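Local coordinates for protein 4-amino-4-deoxychorismate lyase (Legionella pneumophila, PDB 3LUL) that belongs to the class IV aminotransferase fold family, whose members are pyridoxal-phosphate enzymes, and carries that cofactor on a modified lysine, at residues Glu27-Ser38 and Leu81-Gly92; Thr175-Asn185 and Arg226-Asn237. One frame throughout, in Å; residues are numbered along the deposited sequence. Where two conformers were deposited one is given.

Contact 1 (Glu27-Ser38 and Leu81-Gly92)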
loop_
_atom_site.group_PDB
_atom_site.type_symbol
_atom_site.label_atom_id
_atom_site.label_comp_id
_atom_site.label_asym_id
_atom_site.label_seq_id
_atom_site.Cartn_x
_atom_site.Cartn_y
_atom_site.Cartn_z
ATOM N N GLU B 27 -0.680 6.785 -4.404
ATOM C CA GLU B 27 -1.853 7.260 -5.132
ATOM C C GLU B 27 -1.694 6.866 -6.600
ATOM O O GLU B 27 -1.250 7.658 -7.440
ATOM C CB GLU B 27 -2.138 8.768 -4.941
ATOM C CG GLU B 27 -3.558 9.124 -5.346
ATOM C CD GLU B 27 -3.846 10.571 -5.075
ATOM O OE1 GLU B 27 -3.305 11.393 -5.814
ATOM O OE2 GLU B 27 -4.534 10.885 -4.100
ATOM N N GLY B 28 -1.992 5.589 -6.873
ATOM C CA GLY B 28 -1.888 5.054 -8.243
ATOM C C GLY B 28 -2.712 3.794 -8.411
ATOM O O GLY B 28 -2.934 3.032 -7.437
ATOM N N LEU B 29 -3.198 3.585 -9.627
ATOM C CA LEU B 29 -4.042 2.456 -9.955
ATOM C C LEU B 29 -3.459 1.753 -11.158
ATOM O O LEU B 29 -2.743 2.374 -11.962
ATOM C CB LEU B 29 -5.467 2.927 -10.278
ATOM C CG LEU B 29 -6.222 3.617 -9.148
ATOM C CD1 LEU B 29 -7.428 4.395 -9.701
ATOM C CD2 LEU B 29 -6.609 2.548 -8.049
ATOM N N PHE B 30 -3.762 0.464 -11.316
ATOM C CA PHE B 30 -3.304 -0.217 -12.519
ATOM C C PHE B 30 -4.327 -1.199 -13.073
ATOM O O PHE B 30 -5.262 -1.614 -12.390
ATOM C CB PHE B 30 -1.963 -0.941 -12.280
ATOM C CG PHE B 30 -2.076 -2.196 -11.492
ATOM C CD1 PHE B 30 -2.078 -2.169 -10.105
ATOM C CD2 PHE B 30 -2.133 -3.431 -12.128
ATOM C CE1 PHE B 30 -2.186 -3.341 -9.367
ATOM C CE2 PHE B 30 -2.239 -4.613 -11.404
ATOM C CZ PHE B 30 -2.268 -4.578 -10.018
ATOM N N GLU B 31 -4.098 -1.566 -14.336
ATOM C CA GLU B 31 -4.844 -2.632 -14.988
ATOM C C GLU B 31 -3.826 -3.478 -15.747
ATOM O O GLU B 31 -2.916 -2.922 -16.384
ATOM C CB GLU B 31 -5.841 -2.073 -15.997
ATOM C CG GLU B 31 -7.046 -1.447 -15.362
ATOM C CD GLU B 31 -7.953 -2.454 -14.680
ATOM O OE1 GLU B 31 -7.914 -3.660 -14.998
ATOM O OE2 GLU B 31 -8.737 -2.035 -13.807
ATOM N N THR B 32 -3.988 -4.789 -15.669
ATOM C CA THR B 32 -3.129 -5.706 -16.395
ATOM C C THR B 32 -4.016 -6.454 -17.407
ATOM O O THR B 32 -4.969 -7.122 -17.052
ATOM C CB THR B 32 -2.305 -6.608 -15.425
ATOM O OG1 THR B 32 -1.528 -7.545 -16.171
ATOM C CG2 THR B 32 -3.194 -7.338 -14.433
ATOM N N ILE B 33 -3.699 -6.267 -18.678
ATOM C CA ILE B 33 -4.567 -6.631 -19.789
ATOM C C ILE B 33 -3.876 -7.719 -20.620
ATOM O O ILE B 33 -2.749 -7.559 -21.047
ATOM C CB ILE B 33 -4.848 -5.425 -20.667
ATOM C CG1 ILE B 33 -5.492 -4.280 -19.891
ATOM C CG2 ILE B 33 -5.766 -5.774 -21.858
ATOM C CD1 ILE B 33 -5.201 -2.900 -20.505
ATOM N N ARG B 34 -4.578 -8.811 -20.829
ATOM C CA ARG B 34 -4.088 -9.849 -21.696
ATOM C C ARG B 34 -4.186 -9.407 -23.150
ATOM O O ARG B 34 -5.186 -8.815 -23.566
ATOM C CB ARG B 34 -4.872 -11.116 -21.474
ATOM C CG ARG B 34 -4.329 -12.309 -22.280
ATOM C CD ARG B 34 -4.871 -13.602 -21.700
ATOM N NE ARG B 34 -4.523 -14.774 -22.507
ATOM C CZ ARG B 34 -4.753 -16.049 -22.165
ATOM N NH1 ARG B 34 -5.330 -16.380 -21.000
ATOM N NH2 ARG B 34 -4.388 -17.016 -23.004
ATOM N N VAL B 35 -3.150 -9.702 -23.935
ATOM C CA VAL B 35 -3.179 -9.442 -25.362
ATOM C C VAL B 35 -3.125 -10.804 -26.065
ATOM O O VAL B 35 -2.211 -11.606 -25.789
ATOM C CB VAL B 35 -2.040 -8.541 -25.811
ATOM C CG1 VAL B 35 -2.033 -8.432 -27.338
ATOM C CG2 VAL B 35 -2.194 -7.178 -25.192
ATOM N N ASN B 36 -4.137 -11.058 -26.909
ATOM C CA ASN B 36 -4.265 -12.300 -27.670
ATOM C C ASN B 36 -4.349 -11.962 -29.142
ATOM O O ASN B 36 -5.177 -11.174 -29.543
ATOM C CB ASN B 36 -5.538 -13.085 -27.294
ATOM C CG ASN B 36 -5.657 -13.381 -25.805
ATOM O OD1 ASN B 36 -4.859 -14.128 -25.237
ATOM N ND2 ASN B 36 -6.704 -12.843 -25.170
ATOM N N SER B 37 -3.466 -12.530 -29.950
ATOM C CA SER B 37 -3.453 -12.316 -31.391
ATOM C C SER B 37 -3.457 -10.827 -31.761
ATOM O O SER B 37 -4.174 -10.389 -32.668
ATOM C CB SER B 37 -4.589 -13.098 -32.057
ATOM O OG SER B 37 -4.639 -14.449 -31.594
ATOM N N SER B 38 -2.645 -10.071 -31.021
ATOM C CA SER B 38 -2.414 -8.637 -31.211
ATOM C C SER B 38 -3.602 -7.771 -30.824
ATOM O O SER B 38 -3.620 -6.591 -31.150
ATOM C CB SER B 38 -2.006 -8.319 -32.647
ATOM O OG SER B 38 -0.945 -9.163 -33.036
ATOM N N LEU B 81 3.743 -7.067 -30.399
ATOM C CA LEU B 81 3.141 -8.068 -29.543
ATOM C C LEU B 81 2.076 -8.855 -30.312
ATOM O O LEU B 81 1.285 -8.278 -31.103
ATOM C CB LEU B 81 2.541 -7.372 -28.321
ATOM C CG LEU B 81 2.481 -8.052 -26.970
ATOM C CD1 LEU B 81 3.870 -8.371 -26.455
ATOM C CD2 LEU B 81 1.702 -7.129 -26.010
ATOM N N TYR B 82 2.066 -10.172 -30.126
ATOM C CA TYR B 82 0.974 -11.002 -30.621
ATOM C C TYR B 82 0.250 -11.541 -29.414
ATOM O O TYR B 82 -0.847 -11.069 -29.103
ATOM C CB TYR B 82 1.474 -12.080 -31.582
ATOM C CG TYR B 82 0.388 -12.883 -32.310
ATOM C CD1 TYR B 82 -0.116 -12.457 -33.557
ATOM C CD2 TYR B 82 -0.090 -14.086 -31.786
ATOM C CE1 TYR B 82 -1.095 -13.201 -34.235
ATOM C CE2 TYR B 82 -1.060 -14.853 -32.476
ATOM C CZ TYR B 82 -1.562 -14.398 -33.687
ATOM O OH TYR B 82 -2.510 -15.172 -34.353
ATOM N N HIS B 83 0.853 -12.494 -28.700
ATOM C CA HIS B 83 0.355 -12.890 -27.389
ATOM C C HIS B 83 1.240 -12.235 -26.328
ATOM O O HIS B 83 2.468 -12.187 -26.453
ATOM C CB HIS B 83 0.403 -14.392 -27.173
ATOM C CG HIS B 83 -0.407 -15.191 -28.146
ATOM N ND1 HIS B 83 -1.595 -14.743 -28.680
ATOM C CD2 HIS B 83 -0.229 -16.448 -28.621
ATOM C CE1 HIS B 83 -2.095 -15.671 -29.475
ATOM N NE2 HIS B 83 -1.291 -16.720 -29.451
ATOM N N GLY B 84 0.626 -11.774 -25.257
ATOM C CA GLY B 84 1.393 -11.166 -24.141
ATOM C C GLY B 84 0.497 -10.333 -23.256
ATOM O O GLY B 84 -0.691 -10.635 -23.127
ATOM N N GLY B 85 1.070 -9.304 -22.635
ATOM C CA GLY B 85 0.303 -8.412 -21.782
ATOM C C GLY B 85 0.607 -6.955 -21.952
ATOM O O GLY B 85 1.672 -6.576 -22.475
ATOM N N ILE B 86 -0.345 -6.125 -21.503
ATOM C CA ILE B 86 -0.107 -4.691 -21.348
ATOM C C ILE B 86 -0.532 -4.264 -19.945
ATOM O O ILE B 86 -1.596 -4.653 -19.475
ATOM C CB ILE B 86 -0.911 -3.811 -22.342
ATOM C CG1 ILE B 86 -0.474 -4.001 -23.780
ATOM C CG2 ILE B 86 -0.743 -2.314 -21.988
ATOM C CD1 ILE B 86 -1.370 -3.273 -24.776
ATOM N N LYS B 87 0.334 -3.506 -19.272
ATOM C CA LYS B 87 0.004 -2.927 -17.954
ATOM C C LYS B 87 -0.206 -1.433 -18.123
ATOM O O LYS B 87 0.631 -0.752 -18.706
ATOM C CB LYS B 87 1.107 -3.218 -16.947
ATOM C CG LYS B 87 0.740 -2.865 -15.504
ATOM C CD LYS B 87 1.826 -3.345 -14.503
ATOM C CE LYS B 87 1.586 -2.760 -13.105
ATOM N NZ LYS B 87 2.494 -3.387 -12.063
ATOM N N ALA B 88 -1.349 -0.932 -17.668
ATOM C CA ALA B 88 -1.641 0.519 -17.644
ATOM C C ALA B 88 -1.503 0.964 -16.200
ATOM O O ALA B 88 -2.035 0.310 -15.324
ATOM C CB ALA B 88 -3.031 0.778 -18.105
ATOM N N ILE B 89 -0.720 2.013 -15.940
ATOM C CA ILE B 89 -0.582 2.587 -14.609
ATOM C C ILE B 89 -1.055 4.033 -14.658
ATOM O O ILE B 89 -0.580 4.786 -15.489
ATOM C CB ILE B 89 0.879 2.551 -14.082
ATOM C CG1 ILE B 89 1.451 1.128 -14.121
ATOM C CG2 ILE B 89 0.934 3.070 -12.645
ATOM C CD1 ILE B 89 2.954 1.075 -13.714
ATOM N N LEU B 90 -2.006 4.385 -13.781
ATOM C CA LEU B 90 -2.567 5.744 -13.664
ATOM C C LEU B 90 -2.102 6.303 -12.325
ATOM O O LEU B 90 -2.393 5.723 -11.267
ATOM C CB LEU B 90 -4.092 5.711 -13.664
ATOM C CG LEU B 90 -4.831 7.040 -13.559
ATOM C CD1 LEU B 90 -4.693 7.823 -14.843
ATOM C CD2 LEU B 90 -6.318 6.802 -13.217
ATOM N N SER B 91 -1.351 7.395 -12.374
ATOM C CA SER B 91 -0.859 8.059 -11.166
ATOM C C SER B 91 -1.714 9.251 -10.852
ATOM O O SER B 91 -2.322 9.842 -11.748
ATOM C CB SER B 91 0.561 8.560 -11.363
ATOM O OG SER B 91 0.610 9.636 -12.273
ATOM N N GLY B 92 -1.743 9.622 -9.579
ATOM C CA GLY B 92 -2.438 10.846 -9.144
ATOM C C GLY B 92 -1.802 12.084 -9.749
ATOM O O GLY B 92 -2.455 13.106 -9.944
#

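Contact 2 (Thr175-Asn185 and Arg226-Asn237)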
loop_
_atom_site.group_PDB
_atom_site.type_symbol
_atom_site.label_atom_id
_atom_site.label_comp_id
_atom_site.label_asym_id
_atom_site.label_seq_id
_atom_site.Cartn_x
_atom_site.Cartn_y
_atom_site.Cartn_z
ATOM N N THR B 175 -6.217 -14.439 -3.450
ATOM C CA THR B 175 -4.776 -14.533 -3.308
ATOM C C THR B 175 -4.064 -13.186 -3.547
ATOM O O THR B 175 -4.694 -12.125 -3.549
ATOM C CB THR B 175 -4.170 -15.638 -4.250
ATOM O OG1 THR B 175 -4.184 -15.193 -5.608
ATOM C CG2 THR B 175 -4.923 -16.989 -4.073
ATOM N N THR B 176 -2.754 -13.234 -3.733
ATOM C CA THR B 176 -1.972 -12.029 -4.087
ATOM C C THR B 176 -2.271 -11.463 -5.473
ATOM O O THR B 176 -1.917 -10.320 -5.775
ATOM C CB THR B 176 -0.472 -12.287 -4.034
ATOM O OG1 THR B 176 -0.077 -13.212 -5.066
ATOM C CG2 THR B 176 -0.054 -12.810 -2.647
ATOM N N CYS B 177 -2.872 -12.275 -6.341
ATOM C CA CYS B 177 -3.069 -11.864 -7.734
ATOM C C CYS B 177 -4.280 -12.462 -8.437
ATOM O O CYS B 177 -4.422 -12.301 -9.647
ATOM C CB CYS B 177 -1.796 -12.241 -8.510
ATOM S SG CYS B 177 -1.573 -14.022 -8.665
ATOM N N ALA B 178 -5.182 -13.100 -7.698
ATOM C CA ALA B 178 -6.238 -13.867 -8.318
ATOM C C ALA B 178 -7.414 -14.086 -7.379
ATOM O O ALA B 178 -7.252 -14.093 -6.143
ATOM C CB ALA B 178 -5.672 -15.208 -8.839
ATOM N N ASN B 179 -8.604 -14.199 -7.978
ATOM C CA ASN B 179 -9.797 -14.580 -7.260
ATOM C C ASN B 179 -9.818 -16.103 -7.106
ATOM O O ASN B 179 -9.176 -16.826 -7.880
ATOM C CB ASN B 179 -11.054 -14.095 -7.997
ATOM C CG ASN B 179 -11.201 -12.562 -7.960
ATOM O OD1 ASN B 179 -11.135 -11.907 -8.983
ATOM N ND2 ASN B 179 -11.373 -12.003 -6.758
ATOM N N LEU B 180 -10.566 -16.561 -6.116
ATOM C CA LEU B 180 -10.708 -17.990 -5.815
ATOM C C LEU B 180 -12.101 -18.508 -6.043
ATOM O O LEU B 180 -13.091 -17.879 -5.678
ATOM C CB LEU B 180 -10.341 -18.268 -4.357
ATOM C CG LEU B 180 -10.334 -19.754 -3.949
ATOM C CD1 LEU B 180 -9.203 -20.071 -2.967
ATOM C CD2 LEU B 180 -11.634 -20.136 -3.314
ATOM N N PHE B 181 -12.165 -19.719 -6.602
ATOM C CA PHE B 181 -13.403 -20.472 -6.827
ATOM C C PHE B 181 -13.178 -21.858 -6.231
ATOM O O PHE B 181 -12.051 -22.363 -6.213
ATOM C CB PHE B 181 -13.694 -20.609 -8.332
ATOM C CG PHE B 181 -14.296 -19.363 -8.963
ATOM C CD1 PHE B 181 -13.493 -18.306 -9.359
ATOM C CD2 PHE B 181 -15.640 -19.296 -9.233
ATOM C CE1 PHE B 181 -14.030 -17.191 -9.954
ATOM C CE2 PHE B 181 -16.186 -18.168 -9.832
ATOM C CZ PHE B 181 -15.372 -17.112 -10.173
ATOM N N LEU B 182 -14.244 -22.487 -5.772
ATOM C CA LEU B 182 -14.195 -23.919 -5.512
ATOM C C LEU B 182 -15.382 -24.621 -6.107
ATOM O O LEU B 182 -16.389 -24.003 -6.479
ATOM C CB LEU B 182 -14.053 -24.176 -4.024
ATOM C CG LEU B 182 -15.123 -23.621 -3.118
ATOM C CD1 LEU B 182 -16.201 -24.667 -3.095
ATOM C CD2 LEU B 182 -14.657 -23.295 -1.667
ATOM N N ILE B 183 -15.266 -25.932 -6.210
ATOM C CA ILE B 183 -16.322 -26.780 -6.749
ATOM C C ILE B 183 -16.608 -27.827 -5.690
ATOM O O ILE B 183 -15.681 -28.457 -5.196
ATOM C CB ILE B 183 -15.919 -27.507 -8.041
ATOM C CG1 ILE B 183 -15.675 -26.489 -9.170
ATOM C CG2 ILE B 183 -17.018 -28.442 -8.451
ATOM C CD1 ILE B 183 -15.118 -27.086 -10.411
ATOM N N GLU B 184 -17.873 -27.971 -5.321
ATOM C CA GLU B 184 -18.307 -29.060 -4.483
ATOM C C GLU B 184 -19.646 -29.582 -5.001
ATOM O O GLU B 184 -20.586 -28.797 -5.196
ATOM C CB GLU B 184 -18.460 -28.543 -3.052
ATOM C CG GLU B 184 -18.924 -29.601 -2.052
ATOM C CD GLU B 184 -19.082 -29.008 -0.652
ATOM O OE1 GLU B 184 -19.905 -28.070 -0.488
ATOM O OE2 GLU B 184 -18.363 -29.467 0.261
ATOM N N ASN B 185 -19.711 -30.909 -5.193
ATOM C CA ASN B 185 -20.899 -31.590 -5.738
ATOM C C ASN B 185 -21.418 -30.898 -6.998
ATOM O O ASN B 185 -22.615 -30.624 -7.119
ATOM C CB ASN B 185 -22.023 -31.710 -4.685
ATOM C CG ASN B 185 -21.545 -32.322 -3.373
ATOM O OD1 ASN B 185 -20.680 -33.192 -3.370
ATOM N ND2 ASN B 185 -22.097 -31.848 -2.252
ATOM N N ARG B 226 -14.763 -24.897 4.289
ATOM C CA ARG B 226 -15.347 -25.085 2.936
ATOM C C ARG B 226 -14.312 -25.385 1.877
ATOM O O ARG B 226 -14.550 -26.222 0.990
ATOM C CB ARG B 226 -16.161 -23.875 2.484
ATOM C CG ARG B 226 -17.401 -23.614 3.289
ATOM C CD ARG B 226 -18.371 -24.754 3.233
ATOM N NE ARG B 226 -18.695 -25.146 1.861
ATOM C CZ ARG B 226 -19.692 -24.647 1.124
ATOM N NH1 ARG B 226 -20.504 -23.707 1.603
ATOM N NH2 ARG B 226 -19.882 -25.103 -0.116
ATOM N N ILE B 227 -13.170 -24.705 1.939
ATOM C CA ILE B 227 -12.100 -24.937 0.971
ATOM C C ILE B 227 -11.531 -26.330 1.177
ATOM O O ILE B 227 -11.383 -27.108 0.217
ATOM C CB ILE B 227 -10.954 -23.901 1.082
ATOM C CG1 ILE B 227 -11.483 -22.490 0.971
ATOM C CG2 ILE B 227 -9.937 -24.094 -0.002
ATOM C CD1 ILE B 227 -10.448 -21.438 1.446
ATOM N N GLU B 228 -11.240 -26.668 2.426
ATOM C CA GLU B 228 -10.622 -27.955 2.762
ATOM C C GLU B 228 -11.479 -29.120 2.291
ATOM O O GLU B 228 -10.962 -30.138 1.856
ATOM C CB GLU B 228 -10.344 -28.021 4.267
ATOM C CG GLU B 228 -9.253 -27.009 4.649
ATOM C CD GLU B 228 -9.054 -26.797 6.134
ATOM O OE1 GLU B 228 -9.947 -27.127 6.947
ATOM O OE2 GLU B 228 -7.986 -26.258 6.483
ATOM N N ASP B 229 -12.801 -28.944 2.377
ATOM C CA ASP B 229 -13.776 -29.952 1.936
ATOM C C ASP B 229 -14.158 -29.915 0.440
ATOM O O ASP B 229 -14.930 -30.762 0.001
ATOM C CB ASP B 229 -15.062 -29.856 2.777
ATOM C CG ASP B 229 -14.859 -30.287 4.240
ATOM O OD1 ASP B 229 -13.773 -30.821 4.594
ATOM O OD2 ASP B 229 -15.796 -30.069 5.042
ATOM N N ALA B 230 -13.618 -28.974 -0.332
ATOM C CA ALA B 230 -13.950 -28.849 -1.765
ATOM C C ALA B 230 -13.481 -30.027 -2.614
ATOM O O ALA B 230 -12.478 -30.650 -2.291
ATOM C CB ALA B 230 -13.345 -27.551 -2.325
ATOM N N ASP B 231 -14.172 -30.290 -3.726
ATOM C CA ASP B 231 -13.732 -31.281 -4.702
ATOM C C ASP B 231 -12.549 -30.753 -5.511
ATOM O O ASP B 231 -11.605 -31.505 -5.819
ATOM C CB ASP B 231 -14.886 -31.717 -5.629
ATOM C CG ASP B 231 -15.984 -32.471 -4.885
ATOM O OD1 ASP B 231 -15.648 -33.192 -3.907
ATOM O OD2 ASP B 231 -17.168 -32.349 -5.266
ATOM N N ALA B 232 -12.617 -29.463 -5.861
ATOM C CA ALA B 232 -11.532 -28.780 -6.552
ATOM C C ALA B 232 -11.575 -27.329 -6.188
ATOM O O ALA B 232 -12.615 -26.832 -5.759
ATOM C CB ALA B 232 -11.650 -28.898 -8.055
ATOM N N VAL B 233 -10.438 -26.687 -6.419
ATOM C CA VAL B 233 -10.232 -25.298 -6.111
ATOM C C VAL B 233 -9.419 -24.747 -7.245
ATOM O O VAL B 233 -8.454 -25.389 -7.723
ATOM C CB VAL B 233 -9.438 -25.072 -4.809
ATOM C CG1 VAL B 233 -9.234 -23.598 -4.552
ATOM C CG2 VAL B 233 -10.164 -25.743 -3.587
ATOM N N PHE B 234 -9.753 -23.535 -7.659
ATOM C CA PHE B 234 -8.982 -22.875 -8.769
ATOM C C PHE B 234 -9.025 -21.352 -8.669
ATOM O O PHE B 234 -9.840 -20.772 -7.956
ATOM C CB PHE B 234 -9.440 -23.371 -10.160
ATOM C CG PHE B 234 -10.817 -22.907 -10.582
ATOM C CD1 PHE B 234 -11.000 -21.662 -11.174
ATOM C CD2 PHE B 234 -11.935 -23.713 -10.369
ATOM C CE1 PHE B 234 -12.265 -21.256 -11.589
ATOM C CE2 PHE B 234 -13.217 -23.310 -10.770
ATOM C CZ PHE B 234 -13.384 -22.092 -11.371
ATOM N N LEU B 235 -8.105 -20.706 -9.366
ATOM C CA LEU B 235 -7.957 -19.245 -9.301
ATOM C C LEU B 235 -8.168 -18.610 -10.663
ATOM O O LEU B 235 -7.995 -19.270 -11.673
ATOM C CB LEU B 235 -6.560 -18.905 -8.850
ATOM C CG LEU B 235 -6.066 -19.607 -7.581
ATOM C CD1 LEU B 235 -4.575 -19.284 -7.344
ATOM C CD2 LEU B 235 -6.910 -19.208 -6.387
ATOM N N THR B 236 -8.495 -17.323 -10.683
ATOM C CA THR B 236 -8.756 -16.638 -11.932
ATOM C C THR B 236 -8.074 -15.271 -11.931
ATOM O O THR B 236 -8.083 -14.556 -10.927
ATOM C CB THR B 236 -10.296 -16.436 -12.192
ATOM O OG1 THR B 236 -10.863 -15.576 -11.190
ATOM C CG2 THR B 236 -11.086 -17.776 -12.182
ATOM N N ASN B 237 -7.496 -14.923 -13.072
ATOM C CA ASN B 237 -7.080 -13.562 -13.368
ATOM C C ASN B 237 -6.895 -13.373 -14.876
ATOM O O ASN B 237 -6.993 -14.337 -15.639
ATOM C CB ASN B 237 -5.851 -13.128 -12.559
ATOM C CG ASN B 237 -4.573 -13.873 -12.922
ATOM O OD1 ASN B 237 -4.432 -14.413 -14.015
ATOM N ND2 ASN B 237 -3.611 -13.871 -11.998
HETATM O O HOH W 1 -10.770 -12.639 -11.625
#

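Contact 1 (Glu27-Ser38 and Leu81-Gly92)
Lys87 lays its ammonium group over the face of the Phe30 ring in a cation-pi contact, NZ 4.8 Å from the ring centroid. Two torsions bring the groups together. Phe30 holds CG between its backbone N and carbonyl carbon (chi1 75°), which stands the ring up from the strand, while Lys87 is extended throughout its length and passes its CE 3.9 Å from CD2 of Phe30. Tyr145 meets the same ring edge-to-face.

Strands 28-36 and 84-91 run antiparallel in register from Gly28 opposite Ser91 to Val35 opposite Gly84. They are adjacent central strands of the smaller of the two sheets in this class IV aminotransferase fold. The face with Leu29, Ile33, Val35, Ile86, Ala88 and Leu90 is the greasy one, and helices 43-57 and 65-78 pack on it. There Val35 turns CG2 to CG1 of Ile86, 3.9 Å away, and to CD2 of Leu81, 4.0 Å away. Glu31 sits on this buried face too, but its chain bends off to a salt bridge with Arg49 and a hydrogen bond with His46.

Past Val35 the pairing changes character. Ser37 CA sits squarely above the Tyr82 ring, 3.5 Å from its centroid, a CH-pi contact that the tyrosine reaches with CG trans to its own N (chi1 -172°). The amide of Ser37 gives a nearly straight bond to ND1 of His83 (3.2 Å), coming in 16° out of the imidazole plane. Ser38 then grips the neighbouring backbone twice: its N donates to Tyr82 O at 2.8 Å, and its OG donates to Leu81 O at 3.1 Å, in the carbonyl plane on a lone pair.

Contact 2 (Thr175-Asn185 and Arg226-Asn237)
Phe181 and Phe234 lie with their ring planes practically parallel, 1° apart, yet slid so far along each other that they barely overlap; the centroids are 5.2 Å apart. What sits over the Phe234 ring is instead the CB of Phe181, in a CH-pi contact 3.6 Å from the centroid. The first torsions differ, which fits the slide: Phe234 tucks CG in over its own main chain, flanked by N and C (chi1 70°), and its ring leans toward its partner, whereas Phe181 turns CG trans to its carbonyl carbon. The Phe181 ring then reaches Thr236, CE1 to CG2 3.7 Å, the two side chains crossing at about a right angle. At the other end Ile183 brings CD1 to the edge of the Phe234 ring, and Leu206 of helix 201-212 packs on both phenylalanines.

Strands 179-184 and 232-237 are antiparallel neighbours in the larger, mixed sheet of the class IV aminotransferase fold. Their pairing ends in a classic beta bulge, Asp231 and Ala232 both facing Ile183, whose O accepts from both amides, at 2.8 Å from Asp231 N and a longer 3.3 Å from Ala232 N. Asp231 also takes the amide of Asn185 on OD2, met from the anti side at 2.9 Å.

On the face away from the two phenylalanines, Leu182 sets CB against CB of Ala230 and sends CD2 toward Ile227, so helix 224-228 packs on the strand. Beside it the extended Glu184 crosses the bent Arg226 at about a right angle, carboxylate and guanidinium planes only 10° apart; the Glu184 OE1 to Arg226 NH2 salt bridge (3.0 Å) is a weak hydrogen bond, far from straight. Tyr189 adds a cation-pi contact to Arg226. At the far end Asn237 ND2 donates to Cys177 O from above the carbonyl plane, while its OD1 accepts from Gln240 N.

Overall arrangement
Contacts 1 and 2 are both mostly buried antiparallel strand pairs, but they belong to different sheets on opposite sides of the chain's centre, with about 25 Å between their own centres and no touch between them. Contact 1 joins central strands of the smaller sheet, backed by two helices, and reaches the second subunit through Glu27, Lys87 and Ile89; Glu27 bridges Arg22 of its own chain and Arg153 of the second subunit. Its aromatic chemistry pairs rings with a lysine and a backbone CH. Contact 2, in the larger sheet, brings two phenylalanines together and adds a helix. The more exposed ends differ too: hydrogen bonds between loops in contact 1, an ion pair and a bulge in contact 2.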